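Local coordinates for odorant binding protein, antennal (PDB 3R1P) that probably binds and carries odorant molecules in the mosquito antenna, at residues L32-L36 against L123-E127. Numbering follows the deposited sequence.
Sequences LRTCL and LLVLE
Arg-33 and Val-125 make the closest backbone approach where a 3-10 turn after helix 29-32 meets the end of helix 114-125, their CA atoms 7.2 Å apart. This belongs to the all-helical, disulfide-linked fold of the PBP/GOBP odorant-binding proteins. Within the turn, backbone hydrogen bonds run from Cys-35 N to Leu-32 O, at 3.0 Å, and from Leu-36 N to Arg-33 O. Segment 123-127 leaves helical geometry at Leu-126 and runs out to the C-terminus. The Leu-126 carbonyl oxygen accepts hydrogen bonds from Lys-11 NZ and Lys-15 NZ, which tie this end to helix 11-25.

Val-125 points its two methyls at different partners. Val-125 CG2 lies 4.2 Å from Cys-35 SG. The Cys-35 rotation (chi1 66°) turns SG toward helix 114-125, where it is bonded to Cys-121 SG. The Cys-35 side chain also comes within about 4 Å of a bound palmitic acid, so the disulfide end of the contact adjoins the ligand. Val-125 CG1 instead meets Arg-33 CG at 4.2 Å. The arginine chain is extended from CG to NE and crosses Leu-126 at about a right angle. Leu-36 CD2 lies 3.8 Å from Leu-126 CD2. That same Leu-126 CD2 is 3.9 Å from Arg-33 NH2, oblique to the guanidinium plane.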
# COMPACT_ATOMS: atom_id res chain seq x y z
N LEU A 32 -9.15 6.44 -3.54
CA LEU A 32 -8.17 6.33 -2.45
C LEU A 32 -8.72 6.84 -1.13
O LEU A 32 -8.45 6.24 -0.08
CB LEU A 32 -6.88 7.08 -2.81
CG LEU A 32 -6.16 6.62 -4.08
CD1 LEU A 32 -4.99 7.50 -4.37
CD2 LEU A 32 -5.72 5.16 -3.97
N ARG A 33 -9.53 7.92 -1.18
CA ARG A 33 -10.17 8.56 -0.03
C ARG A 33 -11.09 7.67 0.78
O ARG A 33 -11.49 8.05 1.89
CB ARG A 33 -10.86 9.85 -0.45
CG ARG A 33 -9.88 10.99 -0.38
CD ARG A 33 -10.58 12.31 -0.49
NE ARG A 33 -9.81 13.41 0.10
CZ ARG A 33 -10.29 14.27 1.00
NH1 ARG A 33 -11.52 14.12 1.49
NH2 ARG A 33 -9.53 15.27 1.44
N THR A 34 -11.37 6.45 0.26
CA THR A 34 -12.16 5.43 0.97
C THR A 34 -11.41 4.99 2.22
O THR A 34 -12.04 4.52 3.16
CB THR A 34 -12.49 4.23 0.07
OG1 THR A 34 -11.28 3.64 -0.40
CG2 THR A 34 -13.42 4.58 -1.08
N CYS A 35 -10.07 5.20 2.26
CA CYS A 35 -9.22 4.87 3.41
C CYS A 35 -9.52 5.69 4.68
O CYS A 35 -9.11 5.29 5.77
CB CYS A 35 -7.73 4.93 3.03
SG CYS A 35 -7.11 6.59 2.60
N LEU A 36 -10.19 6.87 4.54
CA LEU A 36 -10.48 7.79 5.65
C LEU A 36 -11.28 7.20 6.83
O LEU A 36 -11.16 7.71 7.94
CB LEU A 36 -11.03 9.15 5.18
CG LEU A 36 -10.06 10.07 4.43
CD1 LEU A 36 -10.81 11.21 3.75
CD2 LEU A 36 -8.98 10.63 5.37
N LEU A 123 -1.37 10.32 6.47
CA LEU A 123 0.02 10.66 6.12
C LEU A 123 0.22 10.86 4.61
O LEU A 123 0.86 11.83 4.20
CB LEU A 123 0.97 9.56 6.64
CG LEU A 123 2.46 9.75 6.32
CD1 LEU A 123 3.06 10.92 7.09
CD2 LEU A 123 3.24 8.48 6.57
N LEU A 124 -0.33 9.95 3.82
CA LEU A 124 -0.18 9.94 2.37
C LEU A 124 -1.22 10.84 1.67
O LEU A 124 -0.82 11.58 0.75
CB LEU A 124 -0.43 8.51 1.84
CG LEU A 124 0.67 7.49 2.11
CD1 LEU A 124 0.10 6.08 2.12
CD2 LEU A 124 1.80 7.62 1.08
N VAL A 125 -2.48 10.69 2.07
CA VAL A 125 -3.61 11.29 1.35
C VAL A 125 -4.03 12.72 1.74
O VAL A 125 -4.40 13.46 0.83
CB VAL A 125 -4.73 10.23 1.17
CG1 VAL A 125 -5.78 10.68 0.19
CG2 VAL A 125 -4.14 8.86 0.73
N LEU A 126 -3.95 13.16 3.00
CA LEU A 126 -4.36 14.53 3.33
C LEU A 126 -3.21 15.53 3.15
O LEU A 126 -2.05 15.12 3.02
CB LEU A 126 -4.94 14.63 4.76
CG LEU A 126 -6.06 13.69 5.13
CD1 LEU A 126 -6.39 13.79 6.59
CD2 LEU A 126 -7.30 13.88 4.26
N GLU A 127 -3.53 16.84 3.18
CA GLU A 127 -2.56 17.93 3.06
C GLU A 127 -1.59 17.95 4.25
O GLU A 127 -0.42 18.36 4.08
CB GLU A 127 -3.28 19.29 2.99
CG GLU A 127 -4.03 19.57 1.70
CD GLU A 127 -4.70 20.93 1.65
OE1 GLU A 127 -4.16 21.89 2.25
OE2 GLU A 127 -5.75 21.04 0.98
OXT GLU A 127 -2.01 17.58 5.37